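Local coordinates for papain inhibitor (PDB 5NTB), which inhibits the cysteine proteases papain and bromelain and the serine protease trypsin, and serves as a glutamine and lysine donor substrate for transglutaminase, at residues G10-Y15 with I83-A88; V60-R65 with N102-K107. All coordinates share one frame; numbering follows the deposited sequence.

Contact 1 of 2, residues G10-Y15 with I83-A88. With SO4 (sulfate ion), chain D.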
ATOM      1  N   GLY A  10     -10.705  -5.134  -1.983  1.00 15.13           N
ATOM      2  CA  GLY A  10     -10.150  -5.539  -0.719  1.00 15.56           C
ATOM      3  C   GLY A  10     -10.434  -4.535   0.363  1.00 17.32           C
ATOM      4  O   GLY A  10     -11.479  -3.875   0.373  1.00 17.05           O
ATOM      5  N   LYS A  11      -9.512  -4.434   1.297  1.00 15.92           N
ATOM      6  CA  LYS A  11      -9.695  -3.572   2.443  1.00 16.36           C
ATOM      7  C   LYS A  11      -8.425  -2.777   2.651  1.00 14.07           C
ATOM      8  O   LYS A  11      -7.346  -3.135   2.158  1.00 13.92           O
ATOM      9  CB  LYS A  11     -10.038  -4.369   3.704  1.00 25.45           C
ATOM     10  CG  LYS A  11      -8.877  -5.162   4.247  1.00 24.41           C
ATOM     11  CD  LYS A  11      -9.214  -5.830   5.580  1.00 29.39           C
ATOM     12  CE  LYS A  11      -9.854  -7.187   5.364  1.00 38.56           C
ATOM     13  NZ  LYS A  11      -9.840  -8.010   6.606  1.00 39.85           N
ATOM     14  N   MET A  12      -8.568  -1.682   3.374  1.00 12.85           N
ATOM     15  CA  MET A  12      -7.419  -0.865   3.705  1.00 11.32           C
ATOM     16  C   MET A  12      -7.419  -0.544   5.189  1.00 13.00           C
ATOM     17  O   MET A  12      -8.463  -0.279   5.797  1.00 14.64           O
ATOM     18  CB  MET A  12      -7.380   0.422   2.883  1.00 12.95           C
ATOM     19  CG  MET A  12      -8.534   1.369   3.112  1.00 14.55           C
ATOM     20  SD  MET A  12      -8.350   2.840   2.083  1.00 16.56           S
ATOM     21  CE  MET A  12      -9.741   3.809   2.670  1.00 19.46           C
ATOM     22  N   THR A  13      -6.236  -0.612   5.762  1.00 12.52           N
ATOM     23  CA  THR A  13      -5.942  -0.078   7.078  1.00 10.97           C
ATOM     24  C   THR A  13      -4.837   0.945   6.908  1.00 12.91           C
ATOM     25  O   THR A  13      -4.406   1.246   5.792  1.00 12.68           O
ATOM     26  CB  THR A  13      -5.529  -1.197   8.031  1.00 13.45           C
ATOM     27  OG1 THR A  13      -4.465  -1.945   7.439  1.00 14.80           O
ATOM     28  CG2 THR A  13      -6.694  -2.138   8.279  1.00 15.74           C
ATOM     29  N   TYR A  14      -4.361   1.494   8.012  1.00 11.58           N
ATOM     30  CA  TYR A  14      -3.249   2.422   7.895  1.00 11.49           C
ATOM     31  C   TYR A  14      -2.248   2.196   9.015  1.00 13.61           C
ATOM     32  O   TYR A  14      -2.552   1.593  10.047  1.00 14.16           O
ATOM     33  CB  TYR A  14      -3.709   3.886   7.886  1.00 12.40           C
ATOM     34  CG  TYR A  14      -4.321   4.340   9.186  1.00 14.97           C
ATOM     35  CD1 TYR A  14      -3.517   4.785  10.226  1.00 19.97           C
ATOM     36  CD2 TYR A  14      -5.697   4.310   9.375  1.00 16.61           C
ATOM     37  CE1 TYR A  14      -4.059   5.185  11.418  1.00 19.03           C
ATOM     38  CE2 TYR A  14      -6.248   4.720  10.572  1.00 22.60           C
ATOM     39  CZ  TYR A  14      -5.416   5.153  11.580  1.00 18.99           C
ATOM     40  OH  TYR A  14      -5.940   5.579  12.780  1.00 30.08           O
ATOM     41  N   TYR A  15      -1.038   2.702   8.796  1.00 13.17           N
ATOM     42  CA  TYR A  15       0.027   2.569   9.777  1.00 11.79           C
ATOM     43  C   TYR A  15       0.842   3.847   9.831  1.00 12.55           C
ATOM     44  O   TYR A  15       0.698   4.733   8.993  1.00 11.87           O
ATOM     45  CB  TYR A  15       0.905   1.342   9.491  1.00 13.00           C
ATOM     46  CG  TYR A  15       1.901   1.405   8.339  1.00 12.96           C
ATOM     47  CD1 TYR A  15       1.482   1.516   7.013  1.00 13.35           C
ATOM     48  CD2 TYR A  15       3.264   1.267   8.584  1.00 13.64           C
ATOM     49  CE1 TYR A  15       2.399   1.511   5.971  1.00 13.84           C
ATOM     50  CE2 TYR A  15       4.179   1.251   7.555  1.00 14.51           C
ATOM     51  CZ  TYR A  15       3.742   1.385   6.248  1.00 13.82           C
ATOM     52  OH  TYR A  15       4.666   1.374   5.218  1.00 13.68           O
ATOM     53  N   ILE A  83      -4.492  -3.855   1.836  1.00 12.37           N
ATOM     54  CA  ILE A  83      -3.350  -2.948   1.784  1.00 11.51           C
ATOM     55  C   ILE A  83      -3.297  -2.131   3.060  1.00 10.98           C
ATOM     56  O   ILE A  83      -4.323  -1.779   3.648  1.00 13.06           O
ATOM     57  CB  ILE A  83      -3.388  -2.037   0.540  1.00 13.02           C
ATOM     58  CG1 ILE A  83      -4.648  -1.165   0.519  1.00 14.26           C
ATOM     59  CG2 ILE A  83      -3.277  -2.875  -0.711  1.00 14.19           C
ATOM     60  CD1 ILE A  83      -4.676  -0.168  -0.652  1.00 16.96           C
ATOM     61  N   ASP A  84      -2.082  -1.798   3.469  1.00 13.41           N
ATOM     62  CA  ASP A  84      -1.830  -0.988   4.658  1.00 13.49           C
ATOM     63  C   ASP A  84      -1.266   0.335   4.148  1.00 12.29           C
ATOM     64  O   ASP A  84      -0.075   0.443   3.828  1.00 12.66           O
ATOM     65  CB  ASP A  84      -0.866  -1.715   5.596  1.00 13.70           C
ATOM     66  CG  ASP A  84      -1.040  -1.339   7.066  1.00 18.24           C
ATOM     67  OD1 ASP A  84      -1.990  -0.624   7.423  1.00 20.50           O
ATOM     68  OD2 ASP A  84      -0.207  -1.791   7.876  1.00 20.82           O
ATOM     69  N   LEU A  85      -2.129   1.334   4.027  1.00 10.92           N
ATOM     70  CA  LEU A  85      -1.701   2.640   3.563  1.00 11.28           C
ATOM     71  C   LEU A  85      -0.986   3.381   4.674  1.00 11.52           C
ATOM     72  O   LEU A  85      -1.222   3.142   5.856  1.00 11.88           O
ATOM     73  CB  LEU A  85      -2.903   3.468   3.105  1.00 14.36           C
ATOM     74  CG  LEU A  85      -3.526   3.078   1.775  1.00 12.74           C
ATOM     75  CD1 LEU A  85      -4.821   3.863   1.618  1.00 17.06           C
ATOM     76  CD2 LEU A  85      -2.601   3.396   0.623  1.00 15.23           C
ATOM     77  N   SER A  86      -0.122   4.309   4.295  1.00 10.68           N
ATOM     78  CA  SER A  86       0.311   5.267   5.298  1.00 12.49           C
ATOM     79  C   SER A  86      -0.900   5.996   5.875  1.00 12.72           C
ATOM     80  O   SER A  86      -1.925   6.173   5.211  1.00 11.98           O
ATOM     81  CB  SER A  86       1.312   6.244   4.691  1.00 12.94           C
ATOM     82  OG  SER A  86       0.702   7.057   3.703  1.00 13.33           O
ATOM     83  N   GLN A  87      -0.778   6.396   7.139  1.00 13.07           N
ATOM     84  CA  GLN A  87      -1.784   7.248   7.759  1.00 14.15           C
ATOM     85  C   GLN A  87      -2.092   8.455   6.883  1.00 12.90           C
ATOM     86  O   GLN A  87      -3.263   8.820   6.686  1.00 14.78           O
ATOM     87  CB  GLN A  87      -1.279   7.692   9.133  1.00 14.85           C
ATOM     88  CG  GLN A  87      -2.292   8.460   9.947  1.00 15.42           C
ATOM     89  CD  GLN A  87      -1.684   9.013  11.216  1.00 21.08           C
ATOM     90  OE1 GLN A  87      -2.185   8.749  12.298  1.00 41.25           O
ATOM     91  NE2 GLN A  87      -0.594   9.752  11.092  1.00 26.85           N
ATOM     92  N   ALA A  88      -1.048   9.063   6.317  1.00 14.74           N
ATOM     93  CA  ALA A  88      -1.228  10.251   5.495  1.00 15.26           C
ATOM     94  C   ALA A  88      -2.064   9.959   4.254  1.00 17.85           C
ATOM     95  O   ALA A  88      -2.931  10.759   3.879  1.00 17.31           O
ATOM     96  CB  ALA A  88       0.139  10.823   5.116  1.00 17.07           C
TER
HETATM   97  S   SO4 D 202      -6.597  -9.624   7.082  1.00 39.14           S
HETATM   98  O1  SO4 D 202      -7.828  -9.566   6.294  1.00 48.32           O
HETATM   99  O2  SO4 D 202      -6.746  -8.839   8.306  1.00 43.26           O
HETATM  100  O3  SO4 D 202      -5.484  -9.100   6.280  1.00 23.03           O
HETATM  101  O4  SO4 D 202      -6.313 -11.021   7.414  1.00 35.48           O
HETATM  102  O   HOH W   1      -1.894  -0.989  10.383  1.00 23.87           O
HETATM  103  O   HOH W   2      -3.766   7.171  14.332  1.00 30.50           O
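Thr13 and Asp84 face each other where strands 10-15 and 83-86 run parallel, a pairing within the double-psi beta-barrel to which the family belongs. The backbones are joined by five hydrogen bonds. Ile83 N gives to Lys11 O, Thr13 N to Ile83 O, Leu85 N to Thr13 O and Tyr15 N to Leu85 O. The fifth, from Gln87 N to Tyr15 O (2.9 Å), carries the pairing into the first turn of helix 87-90. Ser86 is the N-cap of that helix; its OG bonds to Ala89 N and also to Gln32 O.

The polar side chains lie on the Thr13 and Asp84 face. Thr13 OG1 donates to Asp84 OD1 at 2.8 Å and meets it from above the carboxylate plane, 62° out of it. His82 NE2 also bonds to OG1. Water 1 can bond to Tyr14 O or Asp84 OD1, but may not serve both at once. Tyr15 CB lies 3.7 Å from Asp84 OD2, and the Tyr15 hydroxyl reaches Asp73.

On the opposite face Met12, Ile83 and Leu85 make an apolar patch. Met12 CB rests on Ile83 CG1 (3.9 Å), and Met12 SD touches Leu85 CD1 at 3.7 Å. Met12 is extended beyond CG (chi2 180°), which carries the sulfur along to Leu85. The Tyr14 ring lies beside the Gln87 side chain, both pointing the same way, with CD1 3.8 Å from Gln87 CB. Water 2 joins Tyr14 OH to Gln87 OE1.

A sulfate ion, probably from the crystallisation liquor, is bonded by His82 ND1, Asp79 N and Lys11 NZ, the last to sulfate O1 at 2.6 Å.

Contact 2 of 2, residues V60-R65 with N102-K107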
ATOM      1  N   VAL A  60      -5.736   3.605  -5.497  1.00 12.33           N
ATOM      2  CA  VAL A  60      -6.697   3.149  -4.499  1.00 12.45           C
ATOM      3  C   VAL A  60      -7.947   3.993  -4.628  1.00 15.14           C
ATOM      4  O   VAL A  60      -7.871   5.228  -4.605  1.00 14.87           O
ATOM      5  CB  VAL A  60      -6.146   3.258  -3.068  1.00 16.80           C
ATOM      6  CG1 VAL A  60      -7.139   2.623  -2.085  1.00 15.61           C
ATOM      7  CG2 VAL A  60      -4.779   2.605  -2.970  1.00 17.93           C
ATOM      8  N   SER A  61      -9.092   3.333  -4.740  1.00 16.57           N
ATOM      9  CA  SER A  61     -10.366   4.011  -4.916  1.00 16.91           C
ATOM     10  C   SER A  61     -11.292   3.649  -3.772  1.00 16.78           C
ATOM     11  O   SER A  61     -11.431   2.470  -3.420  1.00 16.50           O
ATOM     12  CB  SER A  61     -11.010   3.637  -6.249  1.00 15.72           C
ATOM     13  OG  SER A  61     -10.129   3.912  -7.319  1.00 23.03           O
ATOM     14  N   TYR A  62     -11.912   4.663  -3.192  1.00 14.33           N
ATOM     15  CA  TYR A  62     -12.944   4.443  -2.197  1.00 15.10           C
ATOM     16  C   TYR A  62     -13.907   5.609  -2.270  1.00 17.30           C
ATOM     17  O   TYR A  62     -13.473   6.762  -2.337  1.00 17.24           O
ATOM     18  CB  TYR A  62     -12.342   4.327  -0.794  1.00 16.24           C
ATOM     19  CG  TYR A  62     -13.379   4.241   0.293  1.00 18.83           C
ATOM     20  CD1 TYR A  62     -14.267   3.182   0.329  1.00 19.20           C
ATOM     21  CD2 TYR A  62     -13.475   5.217   1.272  1.00 17.64           C
ATOM     22  CE1 TYR A  62     -15.233   3.102   1.307  1.00 20.24           C
ATOM     23  CE2 TYR A  62     -14.418   5.140   2.253  1.00 22.13           C
ATOM     24  CZ  TYR A  62     -15.297   4.086   2.268  1.00 23.90           C
ATOM     25  OH  TYR A  62     -16.245   4.016   3.261  1.00 33.22           O
ATOM     26  N   ASN A  63     -15.203   5.306  -2.274  1.00 16.13           N
ATOM     27  CA  ASN A  63     -16.225   6.337  -2.138  1.00 22.63           C
ATOM     28  C   ASN A  63     -16.086   7.397  -3.225  1.00 22.42           C
ATOM     29  O   ASN A  63     -16.297   8.583  -2.984  1.00 23.37           O
ATOM     30  CB  ASN A  63     -16.175   6.979  -0.746  1.00 24.53           C
ATOM     31  CG  ASN A  63     -17.485   6.853   0.007  1.00 34.00           C
ATOM     32  OD1 ASN A  63     -18.552   6.743  -0.596  1.00 39.18           O
ATOM     33  ND2 ASN A  63     -17.412   6.904   1.337  1.00 30.94           N
ATOM     34  N   GLY A  64     -15.701   6.969  -4.429  1.00 21.14           N
ATOM     35  CA  GLY A  64     -15.639   7.857  -5.573  1.00 21.80           C
ATOM     36  C   GLY A  64     -14.378   8.681  -5.701  1.00 22.82           C
ATOM     37  O   GLY A  64     -14.289   9.499  -6.624  1.00 25.47           O
ATOM     38  N   ARG A  65     -13.412   8.509  -4.805  1.00 18.31           N
ATOM     39  CA  ARG A  65     -12.138   9.202  -4.875  1.00 16.68           C
ATOM     40  C   ARG A  65     -11.027   8.201  -5.138  1.00 15.35           C
ATOM     41  O   ARG A  65     -11.050   7.086  -4.610  1.00 17.87           O
ATOM     42  CB  ARG A  65     -11.839   9.944  -3.570  1.00 16.97           C
ATOM     43  CG  ARG A  65     -12.761  11.110  -3.289  1.00 24.31           C
ATOM     44  CD  ARG A  65     -12.304  11.883  -2.056  1.00 25.68           C
ATOM     45  NE  ARG A  65     -13.310  12.857  -1.652  1.00 31.28           N
ATOM     46  CZ  ARG A  65     -14.382  12.568  -0.918  1.00 32.43           C
ATOM     47  NH1 ARG A  65     -14.582  11.328  -0.482  1.00 25.84           N
ATOM     48  NH2 ARG A  65     -15.251  13.522  -0.610  1.00 27.67           N
ATOM     49  N   ASN A 102     -13.507  -1.703   4.593  1.00 15.55           N
ATOM     50  CA  ASN A 102     -13.697  -2.779   3.642  1.00 14.75           C
ATOM     51  C   ASN A 102     -14.293  -2.218   2.361  1.00 18.28           C
ATOM     52  O   ASN A 102     -14.866  -1.125   2.334  1.00 22.90           O
ATOM     53  CB  ASN A 102     -14.626  -3.841   4.213  1.00 19.82           C
ATOM     54  CG  ASN A 102     -14.024  -4.546   5.405  1.00 21.73           C
ATOM     55  OD1 ASN A 102     -13.001  -5.217   5.286  1.00 23.14           O
ATOM     56  ND2 ASN A 102     -14.640  -4.383   6.567  1.00 23.95           N
ATOM     57  N   GLY A 103     -14.164  -2.992   1.294  1.00 16.95           N
ATOM     58  CA  GLY A 103     -14.795  -2.598   0.052  1.00 17.95           C
ATOM     59  C   GLY A 103     -14.114  -1.468  -0.688  1.00 16.76           C
ATOM     60  O   GLY A 103     -14.792  -0.657  -1.324  1.00 20.85           O
ATOM     61  N   ILE A 104     -12.791  -1.380  -0.610  1.00 13.42           N
ATOM     62  CA  ILE A 104     -12.052  -0.489  -1.489  1.00 16.25           C
ATOM     63  C   ILE A 104     -11.682  -1.271  -2.737  1.00 16.86           C
ATOM     64  O   ILE A 104     -11.789  -2.502  -2.786  1.00 16.19           O
ATOM     65  CB  ILE A 104     -10.784   0.077  -0.824  1.00 16.40           C
ATOM     66  CG1 ILE A 104      -9.806  -1.066  -0.510  1.00 18.79           C
ATOM     67  CG2 ILE A 104     -11.153   0.846   0.423  1.00 18.60           C
ATOM     68  CD1 ILE A 104      -8.353  -0.706  -0.684  1.00 19.23           C
ATOM     69  N   THR A 105     -11.246  -0.553  -3.753  0.52 16.63           N
ATOM     70  CA  THR A 105     -10.659  -1.181  -4.916  0.52 14.26           C
ATOM     71  C   THR A 105      -9.255  -0.626  -5.081  0.52 14.87           C
ATOM     72  O   THR A 105      -8.994   0.540  -4.768  0.52 15.52           O
ATOM     73  CB  THR A 105     -11.488  -0.924  -6.171  0.52 18.41           C
ATOM     74  OG1 THR A 105     -11.330   0.441  -6.560  0.52 21.37           O
ATOM     75  CG2 THR A 105     -12.993  -1.220  -5.913  0.52 21.74           C
ATOM     76  N   TRP A 106      -8.346  -1.472  -5.547  1.00 15.46           N
ATOM     77  CA  TRP A 106      -6.985  -1.016  -5.772  1.00 12.65           C
ATOM     78  C   TRP A 106      -6.349  -1.817  -6.887  1.00 13.17           C
ATOM     79  O   TRP A 106      -6.776  -2.926  -7.209  1.00 15.09           O
ATOM     80  CB  TRP A 106      -6.141  -1.071  -4.481  1.00 14.16           C
ATOM     81  CG  TRP A 106      -5.857  -2.423  -3.902  1.00 13.60           C
ATOM     82  CD1 TRP A 106      -6.638  -3.127  -3.027  1.00 13.45           C
ATOM     83  CD2 TRP A 106      -4.686  -3.211  -4.120  1.00 11.96           C
ATOM     84  NE1 TRP A 106      -6.016  -4.314  -2.687  1.00 13.49           N
ATOM     85  CE2 TRP A 106      -4.819  -4.387  -3.347  1.00 12.56           C
ATOM     86  CE3 TRP A 106      -3.528  -3.029  -4.880  1.00 13.50           C
ATOM     87  CZ2 TRP A 106      -3.847  -5.389  -3.328  1.00 11.85           C
ATOM     88  CZ3 TRP A 106      -2.553  -4.020  -4.860  1.00 14.02           C
ATOM     89  CH2 TRP A 106      -2.716  -5.186  -4.073  1.00 13.77           C
ATOM     90  N   LYS A 107      -5.312  -1.234  -7.480  1.00 13.00           N
ATOM     91  CA  LYS A 107      -4.573  -1.920  -8.524  1.00 12.89           C
ATOM     92  C   LYS A 107      -3.142  -1.428  -8.480  1.00 12.50           C
ATOM     93  O   LYS A 107      -2.876  -0.277  -8.109  1.00 13.52           O
ATOM     94  CB  LYS A 107      -5.172  -1.685  -9.919  1.00 16.94           C
ATOM     95  CG  LYS A 107      -5.151  -0.230 -10.358  1.00 17.39           C
ATOM     96  CD  LYS A 107      -5.661  -0.109 -11.787  1.00 23.15           C
ATOM     97  CE  LYS A 107      -5.642   1.324 -12.248  1.00 22.64           C
ATOM     98  NZ  LYS A 107      -6.080   1.431 -13.684  1.00 26.80           N
TER
HETATM   99  O   HOH W   3     -14.195   1.793  -5.391  1.00 34.12           O
HETATM  100  O   HOH W   4     -15.158   1.880  -2.644  1.00 29.19           O
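Ile104 fits against strand 60-62 with two of its branches. Strands 60-62 and 104-107 run antiparallel here, and the type I' turn from Tyr62 to Arg65 closes a hairpin with the next strand. With chi1 at 64°, Ile104 sends CG1 and CD1 to the Val60 side, while CG2 is turned to Tyr62. CD1 meets Val60 CG1 at 3.8 Å. CG2 is the bump that enters the angle between CB and the ring of Tyr62, 3.9 Å from CB and equally far from CD1. The Tyr62 and Ile104 side chains cross at about a right angle. Gly103 O sits near the plane of the Tyr62 ring, at its edge. On the inner side, Val60 CG2 lies against Trp106 CB (4.2 Å), while the indole bonds through NE1 to Thr81 O.

Ser61 and Thr105 form a hydrogen-bonded pair. Ser61 N gives to Thr105 O at 2.8 Å, nearly straight at 175°, and Thr105 N gives back to Ser61 O at 3.0 Å. Their side chains share the other face. Ser61 OG bonds to Thr66 OG1. A G1 beta bulge, with Gly103 and Ile104 set opposite the single residue Gly10, lies where the chain bends at Gly103.

The direct polar grip across the contact is therefore backbone to backbone, while Val60, Tyr62 and Ile104 supply the apolar fit.

In the fold
Both contacts belong to one curled mixed sheet, and strands 8-18 and 104-109 are neighbours in it. Contact 1 lies nearer the middle, its centre about 6 Å from that of the chain. Contact 2 is about 12 Å out and runs into an exposed turn. They meet in the barrel interior: Ile83 of contact 1 packs on Val60 and Trp106 of contact 2. Gly10 N also probably bonds to Ile104 O. Contact 1 is parallel and adds a side-chain hydrogen bond involving a carboxylate. Contact 2 is antiparallel, with smaller buried area and direct hydrogen bonds from backbone atoms alone. Their segments alternate along the chain.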